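Local coordinates for putative type VI secretion protein (Escherichia coli, PDB 6SKI), which is a phospholipase effector that is loaded onto the VgrG spike of the type VI secretion system and probably hydrolyses membrane phospholipids of target cells, at residues N101-L105 / A417-L421; E237-L243 / A276-I282; D426-E430 / K463-L467. One frame throughout, in Å; residues are numbered along the deposited sequence.

Interaction 1 (N101-L105 / A417-L421); sequences NIHWL and ANVCL
L421 and N101 bring most of the surface to this buried contact, and they do it from the two helices: L421 pushes its forked end into helix 101-108, while N101 reaches back to the turn of helix 416-431 that carries L421. The CG of L421 lies anti to its own backbone N (chi1 -174°), which sends the fork out towards N101, W104 and L105. The two branches then part company. CD2 comes up against W104 at its CB, 3.5 Å away, the two side chains running at about a right angle. CD1 lies against both ends of the turn, 3.5 Å from the carbonyl O of N101 and 3.7 Å from L105 CG.

The amide of N101 passes beside the CB of L421, with OD1 3.6 Å from it, and ends at the backbone. Its ND2 donates to A417 O at 2.8 Å, through a bent bond (N-H...O angle 144°), and that oxygen sits close to the plane of the amide. A417 O also takes the helical bond from L421 N, so one carbonyl serves two donors, and a buried polar side chain is tied to a helix without disturbing its turn. ND2 has a further, weak bond to I313 O.

The axes of segments 101-105 and 417-421 approach to 10.3 Å and cross at -47°. L105 also touches F42 and F194, on strands 22-43 and 184-195, so this is helix-on-helix packing above a central sheet, as expected of the layered alpha/beta-hydrolase fold to which the Tle1-like catalytic family belongs.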
loop_
_atom_site.group_PDB
_atom_site.type_symbol
_atom_site.label_atom_id
_atom_site.label_comp_id
_atom_site.label_asym_id
_atom_site.label_seq_id
_atom_site.Cartn_x
_atom_site.Cartn_y
_atom_site.Cartn_z
ATOM N N ASN A 101 7.131 -0.151 -5.256
ATOM C CA ASN A 101 7.627 1.175 -5.573
ATOM C C ASN A 101 7.609 2.093 -4.365
ATOM O O ASN A 101 8.307 3.110 -4.365
ATOM C CB ASN A 101 6.795 1.793 -6.699
ATOM C CG ASN A 101 7.277 1.383 -8.067
ATOM O OD1 ASN A 101 8.372 0.848 -8.215
ATOM N ND2 ASN A 101 6.457 1.622 -9.078
ATOM N N ILE A 102 6.846 1.741 -3.330
ATOM C CA ILE A 102 6.898 2.485 -2.079
ATOM C C ILE A 102 8.216 2.222 -1.368
ATOM O O ILE A 102 8.798 3.123 -0.758
ATOM C CB ILE A 102 5.687 2.128 -1.201
ATOM C CG1 ILE A 102 4.394 2.524 -1.909
ATOM C CG2 ILE A 102 5.781 2.806 0.148
ATOM C CD1 ILE A 102 4.316 3.989 -2.229
ATOM N N HIS A 103 8.720 0.991 -1.459
ATOM C CA HIS A 103 10.048 0.687 -0.939
ATOM C C HIS A 103 11.111 1.553 -1.603
ATOM O O HIS A 103 11.975 2.125 -0.931
ATOM C CB HIS A 103 10.357 -0.793 -1.154
ATOM C CG HIS A 103 11.719 -1.198 -0.688
ATOM N ND1 HIS A 103 12.808 -1.242 -1.531
ATOM C CD2 HIS A 103 12.167 -1.593 0.526
ATOM C CE1 HIS A 103 13.871 -1.632 -0.852
ATOM N NE2 HIS A 103 13.509 -1.856 0.397
ATOM N N TRP A 104 11.054 1.667 -2.928
ATOM C CA TRP A 104 12.066 2.425 -3.652
ATOM C C TRP A 104 11.913 3.919 -3.415
ATOM O O TRP A 104 12.908 4.645 -3.350
ATOM C CB TRP A 104 11.986 2.100 -5.139
ATOM C CG TRP A 104 12.311 0.681 -5.437
ATOM C CD1 TRP A 104 11.510 -0.226 -6.055
ATOM C CD2 TRP A 104 13.527 -0.004 -5.125
ATOM N NE1 TRP A 104 12.147 -1.435 -6.147
ATOM C CE2 TRP A 104 13.390 -1.324 -5.583
ATOM C CE3 TRP A 104 14.719 0.373 -4.504
ATOM C CZ2 TRP A 104 14.397 -2.270 -5.441
ATOM C CZ3 TRP A 104 15.716 -0.565 -4.363
ATOM C CH2 TRP A 104 15.550 -1.872 -4.829
ATOM N N LEU A 105 10.675 4.398 -3.295
ATOM C CA LEU A 105 10.463 5.799 -2.953
ATOM C C LEU A 105 10.991 6.103 -1.560
ATOM O O LEU A 105 11.550 7.180 -1.325
ATOM C CB LEU A 105 8.980 6.140 -3.049
ATOM C CG LEU A 105 8.414 6.397 -4.440
ATOM C CD1 LEU A 105 6.910 6.494 -4.364
ATOM C CD2 LEU A 105 8.998 7.643 -5.059
ATOM N N ALA A 417 7.486 -1.364 -13.515
ATOM C CA ALA A 417 7.305 -0.680 -12.252
ATOM C C ALA A 417 8.417 0.316 -11.986
ATOM O O ALA A 417 8.205 1.266 -11.234
ATOM C CB ALA A 417 7.230 -1.690 -11.106
ATOM N N ASN A 418 9.564 0.168 -12.648
ATOM C CA ASN A 418 10.586 1.205 -12.589
ATOM C C ASN A 418 10.154 2.434 -13.377
ATOM O O ASN A 418 10.420 3.570 -12.969
ATOM C CB ASN A 418 11.907 0.658 -13.117
ATOM C CG ASN A 418 12.448 -0.466 -12.268
ATOM O OD1 ASN A 418 12.151 -0.557 -11.080
ATOM N ND2 ASN A 418 13.240 -1.337 -12.876
ATOM N N VAL A 419 9.467 2.226 -14.500
ATOM C CA VAL A 419 8.902 3.345 -15.244
ATOM C C VAL A 419 7.848 4.055 -14.408
ATOM O O VAL A 419 7.813 5.290 -14.339
ATOM C CB VAL A 419 8.321 2.852 -16.581
ATOM C CG1 VAL A 419 7.677 3.994 -17.339
ATOM C CG2 VAL A 419 9.395 2.187 -17.416
ATOM N N CYS A 420 6.976 3.287 -13.753
ATOM C CA CYS A 420 5.969 3.902 -12.895
ATOM C C CYS A 420 6.610 4.627 -11.718
ATOM O O CYS A 420 6.134 5.691 -11.302
ATOM C CB CYS A 420 4.994 2.835 -12.412
ATOM S SG CYS A 420 4.085 2.066 -13.759
ATOM N N LEU A 421 7.701 4.072 -11.190
ATOM C CA LEU A 421 8.483 4.746 -10.165
ATOM C C LEU A 421 8.991 6.089 -10.656
ATOM O O LEU A 421 8.930 7.086 -9.936
ATOM C CB LEU A 421 9.657 3.863 -9.757
ATOM C CG LEU A 421 10.496 4.348 -8.584
ATOM C CD1 LEU A 421 9.660 4.455 -7.329
ATOM C CD2 LEU A 421 11.660 3.421 -8.388
#

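Interaction 2 (E237-L243 / A276-I282); sequences EVRFLGL and AKKVFQI
F240 and F280 point the same way from adjoining parallel strands, and the ring of F240 leans across the gap until its CZ rests 3.7 Å from F280 CB. G242 lies on the same face with no side chain, and the F240 ring occupies the low ground beside it, CE2 coming to 3.5 Å from G242 CA. K278 CB fills in at the edge of that ring.

On the other face the bumps are smaller and meet in pairs: A276 CB sits against V238 CG1 at 3.6 Å, L241 CB against both methyls of V279, and L243 CB against Q281 CG at 3.6 Å. Between the faces runs the regular parallel ladder, K278 N to R239 O, L241 N to K278 O, F280 N to L241 O (2.9 Å), L243 N to F280 O and I282 N to L243 O.

At its start the ladder kinks. R239 and K277, level in the register, both leave the extended conformation, and K277 N bonds to V238 O, with a weaker share to R239 O. The K277 chain, folded at chi3 (-97°), lays its CE 3.5 Å from R239 CG and ends in a weak salt bridge, NZ to E237 OE2 at 3.2 Å. The guanidinium of R239 forms a salt bridge with D192.

Strand 184-195 adjoins segment 237-243 along its other edge. Helix 198-211 covers the V238, L241 and L243 face through V210, A207 and A203, whereas helix 416-431 lies on the phenylalanine face, where A428 and A431 touch F240 and A427 touches F280.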
loop_
_atom_site.group_PDB
_atom_site.type_symbol
_atom_site.label_atom_id
_atom_site.label_comp_id
_atom_site.label_asym_id
_atom_site.label_seq_id
_atom_site.Cartn_x
_atom_site.Cartn_y
_atom_site.Cartn_z
ATOM N N GLU A 237 0.406 19.570 7.683
ATOM C CA GLU A 237 -0.170 19.788 6.368
ATOM C C GLU A 237 0.425 18.759 5.420
ATOM O O GLU A 237 1.544 18.289 5.625
ATOM C CB GLU A 237 0.104 21.220 5.888
ATOM C CG GLU A 237 -0.315 21.524 4.469
ATOM C CD GLU A 237 -0.331 23.007 4.180
ATOM O OE1 GLU A 237 -0.027 23.795 5.099
ATOM O OE2 GLU A 237 -0.647 23.388 3.033
ATOM N N VAL A 238 -0.331 18.390 4.391
ATOM C CA VAL A 238 0.129 17.428 3.395
ATOM C C VAL A 238 0.586 18.197 2.165
ATOM O O VAL A 238 -0.177 18.987 1.598
ATOM C CB VAL A 238 -0.964 16.411 3.038
ATOM C CG1 VAL A 238 -0.462 15.464 1.968
ATOM C CG2 VAL A 238 -1.379 15.632 4.261
ATOM N N ARG A 239 1.836 17.975 1.758
ATOM C CA ARG A 239 2.371 18.631 0.571
ATOM C C ARG A 239 2.060 17.840 -0.692
ATOM O O ARG A 239 1.463 18.366 -1.635
ATOM C CB ARG A 239 3.880 18.836 0.717
ATOM C CG ARG A 239 4.474 19.732 -0.350
ATOM C CD ARG A 239 5.965 19.911 -0.170
ATOM N NE ARG A 239 6.644 18.656 0.124
ATOM C CZ ARG A 239 7.952 18.552 0.314
ATOM N NH1 ARG A 239 8.719 19.628 0.237
ATOM N NH2 ARG A 239 8.496 17.375 0.575
ATOM N N PHE A 240 2.464 16.573 -0.731
ATOM C CA PHE A 240 2.258 15.723 -1.894
ATOM C C PHE A 240 1.615 14.413 -1.472
ATOM O O PHE A 240 2.060 13.779 -0.512
ATOM C CB PHE A 240 3.572 15.442 -2.624
ATOM C CG PHE A 240 3.412 14.574 -3.837
ATOM C CD1 PHE A 240 2.781 15.052 -4.967
ATOM C CD2 PHE A 240 3.884 13.277 -3.843
ATOM C CE1 PHE A 240 2.632 14.259 -6.077
ATOM C CE2 PHE A 240 3.735 12.481 -4.954
ATOM C CZ PHE A 240 3.107 12.973 -6.069
ATOM N N LEU A 241 0.570 14.016 -2.190
ATOM C CA LEU A 241 -0.080 12.724 -2.013
ATOM C C LEU A 241 0.210 11.884 -3.249
ATOM O O LEU A 241 -0.274 12.191 -4.342
ATOM C CB LEU A 241 -1.581 12.895 -1.801
ATOM C CG LEU A 241 -2.375 11.678 -1.333
ATOM C CD1 LEU A 241 -1.826 11.151 -0.035
ATOM C CD2 LEU A 241 -3.837 12.038 -1.180
ATOM N N GLY A 242 1.001 10.830 -3.078
ATOM C CA GLY A 242 1.343 9.970 -4.191
ATOM C C GLY A 242 0.722 8.599 -4.067
ATOM O O GLY A 242 1.080 7.827 -3.175
ATOM N N LEU A 243 -0.206 8.278 -4.960
ATOM C CA LEU A 243 -0.962 7.039 -4.899
ATOM C C LEU A 243 -0.640 6.195 -6.120
ATOM O O LEU A 243 -0.524 6.718 -7.230
ATOM C CB LEU A 243 -2.459 7.321 -4.839
ATOM C CG LEU A 243 -2.885 8.413 -3.861
ATOM C CD1 LEU A 243 -4.292 8.872 -4.174
ATOM C CD2 LEU A 243 -2.773 7.935 -2.427
ATOM N N ALA A 276 -4.383 18.256 0.052
ATOM C CA ALA A 276 -2.948 18.338 -0.178
ATOM C C ALA A 276 -2.704 19.420 -1.213
ATOM O O ALA A 276 -3.622 19.864 -1.904
ATOM C CB ALA A 276 -2.370 16.999 -0.641
ATOM N N LYS A 277 -1.448 19.846 -1.311
ATOM C CA LYS A 277 -1.108 20.869 -2.291
ATOM C C LYS A 277 -1.004 20.274 -3.688
ATOM O O LYS A 277 -1.477 20.870 -4.661
ATOM C CB LYS A 277 0.184 21.576 -1.885
ATOM C CG LYS A 277 0.118 22.150 -0.480
ATOM C CD LYS A 277 1.252 23.116 -0.197
ATOM C CE LYS A 277 2.394 22.434 0.535
ATOM N NZ LYS A 277 2.130 22.302 1.995
ATOM N N LYS A 278 -0.401 19.095 -3.805
ATOM C CA LYS A 278 -0.348 18.357 -5.057
ATOM C C LYS A 278 -0.702 16.904 -4.788
ATOM O O LYS A 278 -0.226 16.312 -3.817
ATOM C CB LYS A 278 1.035 18.444 -5.704
ATOM C CG LYS A 278 1.493 19.854 -6.027
ATOM C CD LYS A 278 0.619 20.492 -7.083
ATOM C CE LYS A 278 1.365 21.580 -7.825
ATOM N NZ LYS A 278 2.775 21.188 -8.087
ATOM N N VAL A 279 -1.549 16.337 -5.640
ATOM C CA VAL A 279 -1.935 14.934 -5.561
ATOM C C VAL A 279 -1.725 14.314 -6.932
ATOM O O VAL A 279 -2.089 14.915 -7.949
ATOM C CB VAL A 279 -3.396 14.759 -5.105
ATOM C CG1 VAL A 279 -3.770 13.292 -5.059
ATOM C CG2 VAL A 279 -3.614 15.405 -3.751
ATOM N N PHE A 280 -1.124 13.129 -6.965
ATOM C CA PHE A 280 -0.911 12.404 -8.209
ATOM C C PHE A 280 -1.192 10.929 -7.987
ATOM O O PHE A 280 -0.689 10.338 -7.029
ATOM C CB PHE A 280 0.518 12.584 -8.719
ATOM C CG PHE A 280 0.762 11.975 -10.066
ATOM C CD1 PHE A 280 0.161 12.496 -11.194
ATOM C CD2 PHE A 280 1.584 10.874 -10.203
ATOM C CE1 PHE A 280 0.385 11.936 -12.428
ATOM C CE2 PHE A 280 1.811 10.317 -11.436
ATOM C CZ PHE A 280 1.208 10.847 -12.549
ATOM N N GLN A 281 -1.996 10.340 -8.864
ATOM C CA GLN A 281 -2.214 8.903 -8.874
ATOM C C GLN A 281 -1.833 8.320 -10.222
ATOM O O GLN A 281 -2.147 8.890 -11.269
ATOM C CB GLN A 281 -3.661 8.531 -8.576
ATOM C CG GLN A 281 -3.808 7.072 -8.209
ATOM C CD GLN A 281 -5.202 6.699 -7.786
ATOM O OE1 GLN A 281 -6.181 7.217 -8.309
ATOM N NE2 GLN A 281 -5.300 5.780 -6.842
ATOM N N ILE A 282 -1.157 7.181 -10.184
ATOM C CA ILE A 282 -0.991 6.328 -11.349
ATOM C C ILE A 282 -2.026 5.220 -11.245
ATOM O O ILE A 282 -2.429 4.846 -10.139
ATOM C CB ILE A 282 0.435 5.768 -11.449
ATOM C CG1 ILE A 282 1.450 6.874 -11.179
ATOM C CG2 ILE A 282 0.679 5.207 -12.831
ATOM C CD1 ILE A 282 2.879 6.415 -11.207
#

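Interaction 3 (D426-E430 / K463-L467); sequences DAAQE and KAVRL
The guanidinium of R466 is slotted between two backbones. On one face lies helix 416-431, with A427 CA 3.3 Å above the plane and the carbonyl carbon of D426 beside it, both towards the rim; on the opposite face, also off centre, is R466's own helical neighbour K463, through its backbone N. Around the edge, in or near the plane, lie D426 OD2, E430 OE1 and the K463 ammonium. E430 is gripped side-on, R466 NE donating to OE2 at 2.7 Å and NH2 to OE1, each oxygen being met from above the carboxylate plane. That plane stands 77° from the guanidinium, far from the coplanar fork such pairs can form. NH2 also bonds D426 OD2 at 2.7 Å, once more from above the carboxylate, whose plane is turned 82° from that of the arginine.

K463 completes a salt-bridge network of four charged residues. Its NZ takes the syn lone pair of D426 OD2 at 2.8 Å, so this oxygen has two strong donors, and adds weak bonds to D426 OD1 and E430 OE1. The pattern follows helix periodicity: D426 and E430 are one turn apart on helix 416-431, K463 and R466 one turn apart at the end of helix 452-466. The positive side chains therefore sit near a helix C terminus, whose dipole would probably favour them.

A bend at chi3 (-49°) turns the R466 chain into the gap, with CD 3.8 Å from A427 CB. Beneath the charges the contact becomes apolar: F280 of the sheet touches V465 and makes a cation-pi interaction with R466. Away from the sheet the network approaches the protein surface, where E430 is exposed and D426 and K463 are partly so.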
loop_
_atom_site.group_PDB
_atom_site.type_symbol
_atom_site.label_atom_id
_atom_site.label_comp_id
_atom_site.label_asym_id
_atom_site.label_seq_id
_atom_site.Cartn_x
_atom_site.Cartn_y
_atom_site.Cartn_z
ATOM N N ASP A 426 8.851 11.988 -10.800
ATOM C CA ASP A 426 8.686 13.259 -11.494
ATOM C C ASP A 426 7.555 14.071 -10.883
ATOM O O ASP A 426 7.696 15.280 -10.664
ATOM C CB ASP A 426 8.432 13.008 -12.978
ATOM C CG ASP A 426 8.452 14.279 -13.795
ATOM O OD1 ASP A 426 9.285 15.160 -13.506
ATOM O OD2 ASP A 426 7.633 14.398 -14.729
ATOM N N ALA A 427 6.432 13.418 -10.579
ATOM C CA ALA A 427 5.311 14.127 -9.971
ATOM C C ALA A 427 5.693 14.702 -8.613
ATOM O O ALA A 427 5.419 15.873 -8.318
ATOM C CB ALA A 427 4.115 13.189 -9.835
ATOM N N ALA A 428 6.340 13.892 -7.775
ATOM C CA ALA A 428 6.710 14.352 -6.444
ATOM C C ALA A 428 7.738 15.472 -6.511
ATOM O O ALA A 428 7.645 16.452 -5.766
ATOM C CB ALA A 428 7.235 13.183 -5.616
ATOM N N GLN A 429 8.722 15.351 -7.403
ATOM C CA GLN A 429 9.723 16.399 -7.551
ATOM C C GLN A 429 9.107 17.690 -8.064
ATOM O O GLN A 429 9.575 18.779 -7.716
ATOM C CB GLN A 429 10.833 15.919 -8.481
ATOM C CG GLN A 429 11.842 15.016 -7.800
ATOM C CD GLN A 429 12.630 14.175 -8.781
ATOM O OE1 GLN A 429 12.510 14.340 -9.993
ATOM N NE2 GLN A 429 13.438 13.261 -8.260
ATOM N N GLU A 430 8.067 17.596 -8.896
ATOM C CA GLU A 430 7.317 18.795 -9.248
ATOM C C GLU A 430 6.627 19.382 -8.027
ATOM O O GLU A 430 6.583 20.606 -7.860
ATOM C CB GLU A 430 6.292 18.487 -10.335
ATOM C CG GLU A 430 6.810 18.642 -11.747
ATOM C CD GLU A 430 5.728 18.413 -12.779
ATOM O OE1 GLU A 430 6.063 18.036 -13.920
ATOM O OE2 GLU A 430 4.541 18.603 -12.447
ATOM N N LYS A 463 3.300 14.524 -16.938
ATOM C CA LYS A 463 3.270 15.978 -16.996
ATOM C C LYS A 463 1.970 16.455 -17.619
ATOM O O LYS A 463 1.328 17.379 -17.105
ATOM C CB LYS A 463 4.468 16.499 -17.788
ATOM C CG LYS A 463 5.803 16.206 -17.140
ATOM C CD LYS A 463 6.952 16.684 -18.004
ATOM C CE LYS A 463 8.291 16.309 -17.394
ATOM N NZ LYS A 463 8.440 16.814 -16.002
ATOM N N ALA A 464 1.525 15.778 -18.678
ATOM C CA ALA A 464 0.308 16.200 -19.354
ATOM C C ALA A 464 -0.886 16.130 -18.414
ATOM O O ALA A 464 -1.721 17.039 -18.391
ATOM C CB ALA A 464 0.072 15.347 -20.597
ATOM N N VAL A 465 -0.985 15.061 -17.622
ATOM C CA VAL A 465 -2.115 14.969 -16.705
ATOM C C VAL A 465 -1.931 15.937 -15.546
ATOM O O VAL A 465 -2.907 16.393 -14.938
ATOM C CB VAL A 465 -2.326 13.516 -16.236
ATOM C CG1 VAL A 465 -2.164 12.566 -17.404
ATOM C CG2 VAL A 465 -1.391 13.153 -15.112
ATOM N N ARG A 466 -0.680 16.273 -15.221
ATOM C CA ARG A 466 -0.439 17.218 -14.137
ATOM C C ARG A 466 -0.672 18.651 -14.595
ATOM O O ARG A 466 -1.126 19.493 -13.814
ATOM C CB ARG A 466 0.968 17.031 -13.583
ATOM C CG ARG A 466 1.097 15.777 -12.740
ATOM C CD ARG A 466 2.351 15.779 -11.901
ATOM N NE ARG A 466 3.528 16.121 -12.686
ATOM C CZ ARG A 466 4.328 15.223 -13.245
ATOM N NH1 ARG A 466 4.070 13.931 -13.108
ATOM N NH2 ARG A 466 5.381 15.613 -13.943
ATOM N N LEU A 467 -0.375 18.943 -15.858
ATOM C CA LEU A 467 -0.659 20.241 -16.449
ATOM C C LEU A 467 -2.112 20.385 -16.871
ATOM O O LEU A 467 -2.465 21.394 -17.487
ATOM C CB LEU A 467 0.248 20.476 -17.658
ATOM C CG LEU A 467 1.688 20.894 -17.379
ATOM C CD1 LEU A 467 2.364 21.345 -18.661
ATOM C CD2 LEU A 467 1.726 21.995 -16.340
#

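In the fold
From the N terminus, helix 101-108 supplies the first half of interaction 1 and waits more than 300 residues for its partner. Within that long loop lies interaction 2, which joins strands 237-243 and 278-284 across a connection without helix or strand. Helix 416-431 then closes interaction 1 with its first turns and, further along, opens interaction 3, closed by the end of helix 452-466; interaction 3 follows the other two in series, and none cross. The sheet links them: I282 touches C420 of interaction 1, while the two phenylalanines of interaction 2 pack against interaction 3. Helix 416-431 thus connects helix 101-108, the sheet and helix 452-466.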